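Local coordinates for 3-phosphoshikimate 1-carboxyvinyltransferase (Streptomyces sviceus, PDB 7M0O), which probably transfers the enolpyruvyl group of phosphoenolpyruvate to the 5-hydroxyl of shikimate 3-phosphate, a step towards chorismate, at residues V44-Y48 and R62-V68; E70-R76 and T95-S101; P298-I303 and S371-T375. All blocks are in the same frame, centred on the assembly; numbering follows the deposited sequence.

From the N terminus the chain meets three contacts in series; none lies within another and none cross. Contact 1 closes a short loop: after helix 34-45, strands 50-52 and 56-60 run out and back, and 62-68 returns to the helix end. Contact 2 follows directly, pairing strands 70-74 and 95-99, which helix 79-90 connects. The two touch: Y96 OH lies 2.8 Å from V68 O, a probable hydrogen bond, and L46 CD2 packs on Y96 CD1. Contact 3 closes a much longer excursion of 67 residues, joining helices 297-303 and 366-375 on the opposite side of the chain's centre, with its own centre about 43 Å from that of contact 2.

Contact 1: residues V44-Y48 and R62-V68; sequences VRLGY and RPQGPAV
The carbonyl oxygen of L46 receives two weak backbone bonds from the facing loop. V68 N lies 3.4 Å from L46 O with a nearly straight N-H (172°), whereas A67 N is closer to L46 O, at 3.0 Å, but its N-H points well off the oxygen. The acceptor sits in a Schellman motif that ends helix 34-45: G47 turns to a positive phi of 94° while its N bonds back to V44 O. A side chain at G47 would collide with A67 CB and with the preceding carbonyl, so both the turn and the closeness of the loop call for glycine. Beside this bond pair, L46 CB and P66 CB meet at 3.8 Å, the two side chains running side by side.

Y48 is clasped by the loop. R62 CD lies over one ring face, 4.0 Å from the Y48 centroid, in a CH-pi contact, while P66 approaches the ring obliquely. The R62 chain bends at chi3 (62°), which turns its guanidinium back into its own type I beta turn, R62 to G65. There NE donates to G65 O at 3.0 Å in the carbonyl plane, and A67 CB covers a guanidinium face, so the group is held both at an edge and from above. The contact joins the helix end to the loop between strands 56-60 and 70-74, away from the predicted substrate sites. At the far end of the tyrosine, one water lies 2.6 Å from Y48 OH and donates to R62 O at 2.9 Å.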
ATOM      1  N   VAL A  44       9.748  20.656  -3.944  1.00 17.16           N
ATOM      2  CA  VAL A  44      10.830  21.610  -4.140  1.00 17.72           C
ATOM      3  C   VAL A  44      10.328  22.828  -4.899  1.00 15.24           C
ATOM      4  O   VAL A  44      10.682  23.963  -4.569  1.00 18.27           O
ATOM      5  CB  VAL A  44      12.018  20.931  -4.843  1.00 15.95           C
ATOM      6  CG1 VAL A  44      13.039  21.973  -5.242  1.00 22.88           C
ATOM      7  CG2 VAL A  44      12.640  19.903  -3.904  1.00 15.11           C
ATOM      8  N   ARG A  45       9.462  22.618  -5.895  1.00 15.42           N
ATOM      9  CA  ARG A  45       8.898  23.740  -6.638  1.00 18.78           C
ATOM     10  C   ARG A  45       8.082  24.653  -5.732  1.00 21.54           C
ATOM     11  O   ARG A  45       8.075  25.880  -5.916  1.00 22.45           O
ATOM     12  CB  ARG A  45       8.047  23.217  -7.798  1.00 18.36           C
ATOM     13  CG  ARG A  45       7.686  24.282  -8.801  1.00 29.60           C
ATOM     14  CD  ARG A  45       7.596  23.708 -10.195  1.00 35.87           C
ATOM     15  NE  ARG A  45       8.885  23.269 -10.718  1.00 41.82           N
ATOM     16  CZ  ARG A  45       9.681  24.019 -11.475  1.00 46.77           C
ATOM     17  NH1 ARG A  45       9.327  25.261 -11.794  1.00 45.13           N
ATOM     18  NH2 ARG A  45      10.834  23.526 -11.908  1.00 53.24           N
ATOM     19  N   LEU A  46       7.407  24.079  -4.740  1.00 15.73           N
ATOM     20  CA  LEU A  46       6.615  24.849  -3.782  1.00 17.12           C
ATOM     21  C   LEU A  46       7.466  25.504  -2.704  1.00 18.63           C
ATOM     22  O   LEU A  46       6.918  26.209  -1.850  1.00 17.49           O
ATOM     23  CB  LEU A  46       5.547  23.947  -3.146  1.00 13.61           C
ATOM     24  CG  LEU A  46       4.382  23.522  -4.065  1.00 15.76           C
ATOM     25  CD1 LEU A  46       3.559  22.394  -3.445  1.00 19.34           C
ATOM     26  CD2 LEU A  46       3.486  24.717  -4.449  1.00 18.56           C
ATOM     27  N   GLY A  47       8.780  25.295  -2.713  1.00 14.83           N
ATOM     28  CA  GLY A  47       9.653  25.947  -1.762  1.00 17.42           C
ATOM     29  C   GLY A  47       9.974  25.163  -0.515  1.00 17.03           C
ATOM     30  O   GLY A  47      10.466  25.752   0.455  1.00 18.81           O
ATOM     31  N   TYR A  48       9.687  23.868  -0.489  1.00 17.94           N
ATOM     32  CA  TYR A  48      10.141  23.018   0.598  1.00 14.70           C
ATOM     33  C   TYR A  48      11.570  22.550   0.340  1.00 14.10           C
ATOM     34  O   TYR A  48      11.989  22.363  -0.804  1.00 17.81           O
ATOM     35  CB  TYR A  48       9.233  21.793   0.756  1.00 14.32           C
ATOM     36  CG  TYR A  48       7.773  22.044   1.108  1.00 13.29           C
ATOM     37  CD1 TYR A  48       6.881  22.549   0.168  1.00 12.40           C
ATOM     38  CD2 TYR A  48       7.275  21.701   2.356  1.00 12.05           C
ATOM     39  CE1 TYR A  48       5.541  22.749   0.468  1.00 12.97           C
ATOM     40  CE2 TYR A  48       5.931  21.900   2.676  1.00 10.56           C
ATOM     41  CZ  TYR A  48       5.069  22.426   1.722  1.00 13.07           C
ATOM     42  OH  TYR A  48       3.731  22.623   1.999  1.00 14.46           O
ATOM     43  N   ARG A  62       6.816  22.505   6.840  1.00 10.84           N
ATOM     44  CA  ARG A  62       6.280  23.863   6.757  1.00 11.73           C
ATOM     45  C   ARG A  62       4.855  23.846   7.288  1.00 13.03           C
ATOM     46  O   ARG A  62       3.900  23.590   6.540  1.00 14.20           O
ATOM     47  CB  ARG A  62       6.349  24.416   5.335  1.00 12.64           C
ATOM     48  CG  ARG A  62       7.772  24.495   4.804  1.00 15.41           C
ATOM     49  CD  ARG A  62       7.853  25.280   3.506  1.00 12.60           C
ATOM     50  NE  ARG A  62       7.427  26.668   3.715  1.00 12.71           N
ATOM     51  CZ  ARG A  62       8.226  27.635   4.168  1.00 13.69           C
ATOM     52  NH1 ARG A  62       9.509  27.388   4.438  1.00 20.92           N
ATOM     53  NH2 ARG A  62       7.746  28.853   4.346  1.00 17.00           N
ATOM     54  N   PRO A  63       4.675  24.123   8.582  1.00 16.78           N
ATOM     55  CA  PRO A  63       3.327  24.090   9.166  1.00 14.57           C
ATOM     56  C   PRO A  63       2.335  25.036   8.504  1.00 15.00           C
ATOM     57  O   PRO A  63       1.129  24.779   8.592  1.00 14.34           O
ATOM     58  CB  PRO A  63       3.576  24.464  10.638  1.00 16.00           C
ATOM     59  CG  PRO A  63       4.992  24.083  10.893  1.00 16.90           C
ATOM     60  CD  PRO A  63       5.719  24.351   9.598  1.00 17.55           C
ATOM     61  N   GLN A  64       2.785  26.106   7.830  1.00 12.72           N
ATOM     62  CA  GLN A  64       1.864  27.014   7.152  1.00 19.39           C
ATOM     63  C   GLN A  64       1.915  26.871   5.631  1.00 16.88           C
ATOM     64  O   GLN A  64       1.466  27.765   4.916  1.00 14.14           O
ATOM     65  CB  GLN A  64       2.118  28.470   7.553  1.00 16.25           C
ATOM     66  CG  GLN A  64       1.712  28.827   8.984  1.00 18.53           C
ATOM     67  CD  GLN A  64       0.291  28.453   9.312  1.00 20.39           C
ATOM     68  OE1 GLN A  64      -0.641  28.722   8.543  1.00 23.48           O
ATOM     69  NE2 GLN A  64       0.111  27.823  10.463  1.00 26.43           N
ATOM     70  N   GLY A  65       2.447  25.761   5.119  1.00 15.64           N
ATOM     71  CA  GLY A  65       2.311  25.464   3.711  1.00 13.43           C
ATOM     72  C   GLY A  65       3.456  25.956   2.848  1.00 12.92           C
ATOM     73  O   GLY A  65       4.515  26.338   3.340  1.00 13.96           O
ATOM     74  N   PRO A  66       3.257  25.927   1.527  1.00 12.59           N
ATOM     75  CA  PRO A  66       4.340  26.264   0.594  1.00 10.67           C
ATOM     76  C   PRO A  66       4.977  27.618   0.881  1.00 14.07           C
ATOM     77  O   PRO A  66       4.300  28.581   1.243  1.00 13.42           O
ATOM     78  CB  PRO A  66       3.638  26.262  -0.766  1.00 11.54           C
ATOM     79  CG  PRO A  66       2.521  25.259  -0.592  1.00 12.15           C
ATOM     80  CD  PRO A  66       2.034  25.498   0.826  1.00 10.54           C
ATOM     81  N   ALA A  67       6.296  27.686   0.680  1.00 12.52           N
ATOM     82  CA  ALA A  67       7.022  28.933   0.899  1.00 14.84           C
ATOM     83  C   ALA A  67       6.684  29.969  -0.168  1.00 17.52           C
ATOM     84  O   ALA A  67       6.413  31.136   0.147  1.00 15.81           O
ATOM     85  CB  ALA A  67       8.527  28.665   0.931  1.00 17.84           C
ATOM     86  N   VAL A  68       6.682  29.561  -1.442  1.00 19.82           N
ATOM     87  CA  VAL A  68       6.515  30.516  -2.533  1.00 16.04           C
ATOM     88  C   VAL A  68       5.107  31.104  -2.519  1.00 15.88           C
ATOM     89  O   VAL A  68       4.147  30.485  -2.050  1.00 15.54           O
ATOM     90  CB  VAL A  68       6.817  29.860  -3.891  1.00 13.14           C
ATOM     91  CG1 VAL A  68       8.262  29.377  -3.936  1.00 21.78           C
ATOM     92  CG2 VAL A  68       5.865  28.704  -4.166  1.00 13.98           C
TER
HETATM   93  O   HOH W   1       2.892  22.023   4.375  1.00 13.27           O

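Contact 2: residues E70-R76 and T95-S101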
ATOM      1  N   GLU A  70       3.553  31.982  -5.367  1.00 17.70           N
ATOM      2  CA  GLU A  70       2.926  31.559  -6.616  1.00 19.53           C
ATOM      3  C   GLU A  70       3.793  30.479  -7.252  1.00 14.68           C
ATOM      4  O   GLU A  70       5.022  30.531  -7.161  1.00 18.74           O
ATOM      5  CB  GLU A  70       2.747  32.745  -7.572  1.00 22.79           C
ATOM      6  CG  GLU A  70       1.887  32.482  -8.803  1.00 26.15           C
ATOM      7  CD  GLU A  70       1.472  33.777  -9.496  1.00 31.26           C
ATOM      8  OE1 GLU A  70       1.962  34.847  -9.086  1.00 32.96           O
ATOM      9  OE2 GLU A  70       0.649  33.731 -10.437  1.00 34.84           O
ATOM     10  N   ALA A  71       3.144  29.496  -7.883  1.00 14.61           N
ATOM     11  CA  ALA A  71       3.892  28.434  -8.549  1.00 17.19           C
ATOM     12  C   ALA A  71       3.021  27.686  -9.547  1.00 17.18           C
ATOM     13  O   ALA A  71       1.802  27.589  -9.391  1.00 16.60           O
ATOM     14  CB  ALA A  71       4.467  27.429  -7.549  1.00 14.12           C
ATOM     15  N   ASP A  72       3.682  27.147 -10.570  1.00 17.85           N
ATOM     16  CA  ASP A  72       3.094  26.172 -11.475  1.00 21.02           C
ATOM     17  C   ASP A  72       3.688  24.817 -11.103  1.00 17.69           C
ATOM     18  O   ASP A  72       4.911  24.646 -11.123  1.00 19.34           O
ATOM     19  CB  ASP A  72       3.392  26.530 -12.935  1.00 16.27           C
ATOM     20  CG  ASP A  72       2.813  27.882 -13.352  1.00 20.46           C
ATOM     21  OD1 ASP A  72       1.577  27.986 -13.489  1.00 26.09           O
ATOM     22  OD2 ASP A  72       3.586  28.841 -13.556  1.00 25.98           O
ATOM     23  N   VAL A  73       2.834  23.868 -10.738  1.00 15.32           N
ATOM     24  CA  VAL A  73       3.260  22.563 -10.239  1.00 14.81           C
ATOM     25  C   VAL A  73       2.762  21.498 -11.207  1.00 18.38           C
ATOM     26  O   VAL A  73       1.554  21.394 -11.460  1.00 15.17           O
ATOM     27  CB  VAL A  73       2.735  22.297  -8.822  1.00 20.69           C
ATOM     28  CG1 VAL A  73       3.253  20.965  -8.292  1.00 21.09           C
ATOM     29  CG2 VAL A  73       3.106  23.450  -7.899  1.00 22.45           C
ATOM     30  N   TYR A  74       3.689  20.712 -11.742  1.00 18.14           N
ATOM     31  CA  TYR A  74       3.379  19.613 -12.648  1.00 15.35           C
ATOM     32  C   TYR A  74       3.367  18.310 -11.855  1.00 16.05           C
ATOM     33  O   TYR A  74       4.361  17.963 -11.204  1.00 19.19           O
ATOM     34  CB  TYR A  74       4.404  19.558 -13.782  1.00 16.73           C
ATOM     35  CG  TYR A  74       4.182  18.439 -14.760  1.00 16.64           C
ATOM     36  CD1 TYR A  74       2.951  18.283 -15.395  1.00 17.49           C
ATOM     37  CD2 TYR A  74       5.200  17.531 -15.047  1.00 17.97           C
ATOM     38  CE1 TYR A  74       2.741  17.252 -16.291  1.00 19.80           C
ATOM     39  CE2 TYR A  74       4.996  16.495 -15.943  1.00 17.30           C
ATOM     40  CZ  TYR A  74       3.766  16.365 -16.563  1.00 15.44           C
ATOM     41  OH  TYR A  74       3.570  15.328 -17.449  1.00 16.65           O
ATOM     42  N   CYS A  75       2.251  17.590 -11.909  1.00 15.85           N
ATOM     43  CA  CYS A  75       2.052  16.393 -11.102  1.00 16.40           C
ATOM     44  C   CYS A  75       2.426  15.101 -11.831  1.00 17.66           C
ATOM     45  O   CYS A  75       2.351  14.020 -11.232  1.00 17.86           O
ATOM     46  CB  CYS A  75       0.594  16.336 -10.628  1.00 16.83           C
ATOM     47  SG  CYS A  75       0.182  17.708  -9.518  1.00 18.02           S
ATOM     48  N   ARG A  76       2.859  15.194 -13.088  1.00 18.88           N
ATOM     49  CA  ARG A  76       3.353  14.054 -13.883  1.00 23.67           C
ATOM     50  C   ARG A  76       2.241  12.999 -13.953  1.00 18.54           C
ATOM     51  O   ARG A  76       1.080  13.343 -14.212  1.00 17.48           O
ATOM     52  CB  ARG A  76       4.692  13.567 -13.308  1.00 19.90           C
ATOM     53  CG  ARG A  76       5.688  14.682 -12.965  1.00 26.27           C
ATOM     54  CD  ARG A  76       7.149  14.238 -13.098  1.00 30.90           C
ATOM     55  NE  ARG A  76       7.364  12.872 -12.631  1.00 38.97           N
ATOM     56  CZ  ARG A  76       8.543  12.395 -12.236  1.00 38.72           C
ATOM     57  NH1 ARG A  76       9.621  13.176 -12.238  1.00 38.95           N
ATOM     58  NH2 ARG A  76       8.644  11.137 -11.832  1.00 27.79           N
ATOM     59  N   THR A  95      -0.869  31.364  -4.580  1.00 13.39           N
ATOM     60  CA  THR A  95      -1.608  31.010  -5.798  1.00 14.98           C
ATOM     61  C   THR A  95      -0.886  29.884  -6.530  1.00 13.23           C
ATOM     62  O   THR A  95       0.249  30.067  -6.977  1.00 12.14           O
ATOM     63  CB  THR A  95      -1.782  32.217  -6.719  1.00 16.88           C
ATOM     64  OG1 THR A  95      -2.280  33.326  -5.962  1.00 26.87           O
ATOM     65  CG2 THR A  95      -2.763  31.890  -7.832  1.00 27.41           C
ATOM     66  N   TYR A  96      -1.544  28.728  -6.658  1.00 13.64           N
ATOM     67  CA  TYR A  96      -0.881  27.504  -7.117  1.00 14.03           C
ATOM     68  C   TYR A  96      -1.658  26.879  -8.268  1.00 16.45           C
ATOM     69  O   TYR A  96      -2.818  26.483  -8.104  1.00 15.65           O
ATOM     70  CB  TYR A  96      -0.725  26.519  -5.951  1.00 14.01           C
ATOM     71  CG  TYR A  96      -0.069  27.190  -4.763  1.00 12.57           C
ATOM     72  CD1 TYR A  96       1.266  27.566  -4.818  1.00 14.65           C
ATOM     73  CD2 TYR A  96      -0.795  27.509  -3.608  1.00 13.48           C
ATOM     74  CE1 TYR A  96       1.884  28.199  -3.755  1.00 15.27           C
ATOM     75  CE2 TYR A  96      -0.180  28.129  -2.541  1.00 15.29           C
ATOM     76  CZ  TYR A  96       1.157  28.482  -2.624  1.00 14.38           C
ATOM     77  OH  TYR A  96       1.780  29.112  -1.570  1.00 14.28           O
ATOM     78  N   ARG A  97      -1.000  26.771  -9.423  1.00 13.33           N
ATOM     79  CA  ARG A  97      -1.607  26.243 -10.644  1.00 12.53           C
ATOM     80  C   ARG A  97      -1.095  24.821 -10.868  1.00 17.20           C
ATOM     81  O   ARG A  97       0.092  24.620 -11.148  1.00 18.02           O
ATOM     82  CB  ARG A  97      -1.287  27.144 -11.836  1.00 15.69           C
ATOM     83  CG  ARG A  97      -1.889  28.534 -11.726  1.00 16.83           C
ATOM     84  CD  ARG A  97      -1.377  29.469 -12.813  1.00 21.68           C
ATOM     85  NE  ARG A  97       0.045  29.746 -12.641  1.00 28.41           N
ATOM     86  CZ  ARG A  97       0.530  30.715 -11.872  1.00 22.83           C
ATOM     87  NH1 ARG A  97      -0.298  31.512 -11.201  1.00 25.74           N
ATOM     88  NH2 ARG A  97       1.844  30.884 -11.771  1.00 24.51           N
ATOM     89  N   PHE A  98      -1.988  23.840 -10.744  1.00 14.43           N
ATOM     90  CA  PHE A  98      -1.634  22.433 -10.886  1.00 16.38           C
ATOM     91  C   PHE A  98      -2.021  21.907 -12.262  1.00 15.49           C
ATOM     92  O   PHE A  98      -3.019  22.324 -12.856  1.00 13.58           O
ATOM     93  CB  PHE A  98      -2.326  21.597  -9.803  1.00 10.80           C
ATOM     94  CG  PHE A  98      -1.800  21.851  -8.417  1.00 14.56           C
ATOM     95  CD1 PHE A  98      -2.384  22.798  -7.590  1.00 14.91           C
ATOM     96  CD2 PHE A  98      -0.723  21.120  -7.932  1.00 15.50           C
ATOM     97  CE1 PHE A  98      -1.889  23.030  -6.307  1.00 15.90           C
ATOM     98  CE2 PHE A  98      -0.232  21.347  -6.646  1.00 16.31           C
ATOM     99  CZ  PHE A  98      -0.821  22.309  -5.838  1.00 17.14           C
ATOM    100  N   ASP A  99      -1.208  20.987 -12.770  1.00 15.02           N
ATOM    101  CA  ASP A  99      -1.534  20.269 -13.991  1.00 14.14           C
ATOM    102  C   ASP A  99      -0.945  18.868 -13.878  1.00 17.24           C
ATOM    103  O   ASP A  99      -0.133  18.581 -12.996  1.00 15.11           O
ATOM    104  CB  ASP A  99      -1.015  21.006 -15.244  1.00 13.48           C
ATOM    105  CG  ASP A  99      -1.761  20.610 -16.492  1.00 19.95           C
ATOM    106  OD1 ASP A  99      -2.740  19.835 -16.376  1.00 15.16           O
ATOM    107  OD2 ASP A  99      -1.355  21.061 -17.592  1.00 16.37           O
ATOM    108  N   ALA A 100      -1.369  17.984 -14.770  1.00 16.63           N
ATOM    109  CA  ALA A 100      -0.846  16.625 -14.775  1.00 14.91           C
ATOM    110  C   ALA A 100      -0.575  16.217 -16.219  1.00 15.02           C
ATOM    111  O   ALA A 100      -0.821  16.974 -17.151  1.00 14.12           O
ATOM    112  CB  ALA A 100      -1.820  15.677 -14.068  1.00 16.52           C
ATOM    113  N   SER A 101      -0.040  15.020 -16.396  1.00 14.99           N
ATOM    114  CA  SER A 101       0.186  14.513 -17.735  1.00 13.46           C
ATOM    115  C   SER A 101      -1.157  14.338 -18.447  1.00 15.11           C
ATOM    116  O   SER A 101      -2.205  14.223 -17.800  1.00 16.24           O
ATOM    117  CB  SER A 101       0.932  13.185 -17.657  1.00 18.04           C
ATOM    118  OG  SER A 101       0.076  12.173 -17.174  1.00 17.34           O
TER
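Strands 70-74 and 95-99 are the parallel neighbours of a beta-alpha-beta unit whose connection is helix 79-90; their axes lie 15° apart. The evidence is a backbone ladder in parallel register: T95 O accepts from A71 N, A71 O from R97 N (2.9 Å), R97 O from V73 N (2.9 Å), V73 O from D99 N, and D99 O from C75 N. Weaker CA-H...O contacts fill in between, such as F98 CA to V73 O.

On the face that carries E70, D72 and R97 a salt-bridge network forms. With CG anti to the carbonyl carbon (chi1 -65°) and a bend at chi3, R97 swings its guanidinium across to both acids. NE donates to D72 OD1 and NH2 more weakly to D72 OD2, while NH1 meets the anti lone pair of E70 OE2. R97 NE to D72 OD1 and R97 NH1 to E70 OE2 both refine to 2.5 Å, short enough to be read with caution. E70 grips through OE2 alone, its carboxylate turned 65° from the guanidinium plane, whereas D72 uses both oxygens. Two acids at its edge, with A71 O over one face, would tend to keep the arginine charged.

Apolar packing holds the other face. V73 CB comes to 3.8 Å from F98 CD2, the side chains lying alongside each other, and C75 SG sits at the F98 edge, 5.2 Å from its centroid. L85 of helix 79-90 covers V73 and F98.

Past the strands, S101 heads the next helix: its OG caps M104 N and also bonds D77. S101 N donates to R76 O at 3.0 Å from above the carbonyl plane, and Y74 OH rests 3.4 Å from S101 CB.

Contact 3: residues P298-I303 and S371-T375; sequences PTLAAI and SFAVT
A302 CB lies over one face of the F372 ring, 4.3 Å above its plane and offset toward the rim, where CD1 is the nearest ring atom. N333 and L334 of helix 326-336 also touch this phenylalanine, which ties the pair to a third helix. The puckered ring of P298 meets S371 through CB, 3.3 Å from S371 OG. That hydroxyl is bonded to R367 O in its own helix, and it is close to T299 N but at too poor an angle to bond it.

Helices 297-303 and 366-375 pack nearly parallel here, with local axes 8.0 Å apart and inclined by 21°. The small side chains of A302 and S371 between the helices are consistent with this close spacing. The packing is buried and borders the predicted phosphoenolpyruvate site, since P298 lies close to R326 and R367.

T375 OG1 donates to A302 O at 2.7 Å, tilted 30° from the carbonyl plane; with OG1 anti to the carbonyl carbon (chi1 -49°), the hydroxyl faces the other helix. A valine here, lacking the hydroxyl, would probably leave the buried A302 O without its bond from the facing helix, so that this link between the two helices is lost. Alongside, I303 CG2 and V374 CG1 touch at 3.8 Å. One water bonds across the groove between the backbones, donating to T299 O at 3.0 Å and to S371 O at 2.9 Å.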
ATOM      1  N   PRO A 298      -3.615 -16.384  -2.244  1.00 11.19           N
ATOM      2  CA  PRO A 298      -2.921 -17.132  -3.307  1.00 10.31           C
ATOM      3  C   PRO A 298      -1.541 -17.588  -2.887  1.00  9.81           C
ATOM      4  O   PRO A 298      -1.091 -18.645  -3.346  1.00 12.11           O
ATOM      5  CB  PRO A 298      -2.870 -16.140  -4.484  1.00  7.44           C
ATOM      6  CG  PRO A 298      -4.074 -15.191  -4.212  1.00  8.71           C
ATOM      7  CD  PRO A 298      -4.081 -15.061  -2.707  1.00 10.92           C
ATOM      8  N   THR A 299      -0.864 -16.830  -2.020  1.00  8.59           N
ATOM      9  CA  THR A 299       0.457 -17.241  -1.563  1.00 10.37           C
ATOM     10  C   THR A 299       0.387 -18.584  -0.850  1.00 11.36           C
ATOM     11  O   THR A 299       1.258 -19.445  -1.035  1.00  9.07           O
ATOM     12  CB  THR A 299       1.051 -16.166  -0.645  1.00 10.76           C
ATOM     13  OG1 THR A 299       0.856 -14.877  -1.238  1.00  9.81           O
ATOM     14  CG2 THR A 299       2.546 -16.409  -0.453  1.00 10.74           C
ATOM     15  N   LEU A 300      -0.648 -18.778  -0.017  1.00  9.45           N
ATOM     16  CA  LEU A 300      -0.831 -20.066   0.646  1.00  7.81           C
ATOM     17  C   LEU A 300      -1.280 -21.144  -0.338  1.00  9.66           C
ATOM     18  O   LEU A 300      -0.818 -22.286  -0.268  1.00  9.81           O
ATOM     19  CB  LEU A 300      -1.847 -19.938   1.782  1.00  9.52           C
ATOM     20  CG  LEU A 300      -2.129 -21.268   2.509  1.00 13.93           C
ATOM     21  CD1 LEU A 300      -0.839 -21.869   3.048  1.00 15.51           C
ATOM     22  CD2 LEU A 300      -3.155 -21.125   3.646  1.00 12.08           C
ATOM     23  N   ALA A 301      -2.206 -20.813  -1.234  1.00 10.01           N
ATOM     24  CA  ALA A 301      -2.673 -21.810  -2.194  1.00  9.46           C
ATOM     25  C   ALA A 301      -1.520 -22.400  -2.998  1.00 10.54           C
ATOM     26  O   ALA A 301      -1.536 -23.591  -3.331  1.00 11.90           O
ATOM     27  CB  ALA A 301      -3.708 -21.179  -3.126  1.00  9.88           C
ATOM     28  N   ALA A 302      -0.498 -21.600  -3.282  1.00 10.79           N
ATOM     29  CA  ALA A 302       0.577 -22.047  -4.159  1.00 10.85           C
ATOM     30  C   ALA A 302       1.613 -22.933  -3.464  1.00 11.64           C
ATOM     31  O   ALA A 302       2.343 -23.646  -4.162  1.00 15.57           O
ATOM     32  CB  ALA A 302       1.254 -20.833  -4.803  1.00 17.56           C
ATOM     33  N   ILE A 303       1.707 -22.929  -2.127  1.00 11.26           N
ATOM     34  CA  ILE A 303       2.583 -23.872  -1.415  1.00 11.33           C
ATOM     35  C   ILE A 303       1.820 -25.064  -0.859  1.00 12.32           C
ATOM     36  O   ILE A 303       2.452 -26.050  -0.445  1.00  9.95           O
ATOM     37  CB  ILE A 303       3.387 -23.183  -0.282  1.00 12.07           C
ATOM     38  CG1 ILE A 303       2.457 -22.637   0.804  1.00 11.61           C
ATOM     39  CG2 ILE A 303       4.267 -22.084  -0.867  1.00 14.22           C
ATOM     40  CD1 ILE A 303       3.181 -22.130   2.054  1.00 11.26           C
ATOM     41  N   SER A 371       2.546 -15.715  -6.788  1.00 10.34           N
ATOM     42  CA  SER A 371       2.304 -16.891  -5.952  1.00  7.58           C
ATOM     43  C   SER A 371       2.838 -18.164  -6.595  1.00 10.13           C
ATOM     44  O   SER A 371       3.543 -18.935  -5.937  1.00 10.96           O
ATOM     45  CB  SER A 371       0.815 -17.037  -5.646  1.00  8.63           C
ATOM     46  OG  SER A 371       0.362 -15.982  -4.841  1.00 12.50           O
ATOM     47  N   PHE A 372       2.525 -18.403  -7.881  1.00 10.60           N
ATOM     48  CA  PHE A 372       2.950 -19.646  -8.509  1.00 10.27           C
ATOM     49  C   PHE A 372       4.422 -19.636  -8.894  1.00  9.83           C
ATOM     50  O   PHE A 372       4.989 -20.713  -9.141  1.00 13.40           O
ATOM     51  CB  PHE A 372       2.058 -19.971  -9.720  1.00 12.81           C
ATOM     52  CG  PHE A 372       0.694 -20.472  -9.314  1.00 14.42           C
ATOM     53  CD1 PHE A 372       0.520 -21.789  -8.899  1.00 17.35           C
ATOM     54  CD2 PHE A 372      -0.387 -19.615  -9.274  1.00 14.66           C
ATOM     55  CE1 PHE A 372      -0.718 -22.244  -8.482  1.00 18.38           C
ATOM     56  CE2 PHE A 372      -1.640 -20.059  -8.853  1.00 17.43           C
ATOM     57  CZ  PHE A 372      -1.807 -21.376  -8.461  1.00 17.62           C
ATOM     58  N   ALA A 373       5.067 -18.468  -8.873  1.00  8.96           N
ATOM     59  CA  ALA A 373       6.524 -18.454  -8.908  1.00  9.67           C
ATOM     60  C   ALA A 373       7.100 -19.227  -7.726  1.00 10.93           C
ATOM     61  O   ALA A 373       8.125 -19.902  -7.862  1.00 11.92           O
ATOM     62  CB  ALA A 373       7.044 -17.012  -8.919  1.00 12.40           C
ATOM     63  N   VAL A 374       6.480 -19.113  -6.542  1.00 11.39           N
ATOM     64  CA  VAL A 374       6.986 -19.872  -5.405  1.00 11.39           C
ATOM     65  C   VAL A 374       6.852 -21.371  -5.661  1.00 10.77           C
ATOM     66  O   VAL A 374       7.748 -22.155  -5.334  1.00 11.65           O
ATOM     67  CB  VAL A 374       6.270 -19.455  -4.103  1.00 10.34           C
ATOM     68  CG1 VAL A 374       6.886 -20.200  -2.938  1.00 11.15           C
ATOM     69  CG2 VAL A 374       6.364 -17.957  -3.878  1.00 10.45           C
ATOM     70  N   THR A 375       5.725 -21.796  -6.242  1.00 12.20           N
ATOM     71  CA  THR A 375       5.546 -23.201  -6.586  1.00 11.87           C
ATOM     72  C   THR A 375       6.675 -23.698  -7.472  1.00 12.76           C
ATOM     73  O   THR A 375       7.101 -24.854  -7.360  1.00 12.63           O
ATOM     74  CB  THR A 375       4.212 -23.401  -7.305  1.00 14.19           C
ATOM     75  OG1 THR A 375       3.160 -22.764  -6.573  1.00 13.30           O
ATOM     76  CG2 THR A 375       3.904 -24.878  -7.455  1.00 11.82           C
TER
HETATM   77  O   HOH W   2      -0.758 -13.474  -3.028  1.00 11.79           O
HETATM   78  O   HOH W   3       3.303 -18.558  -3.069  1.00 21.15           O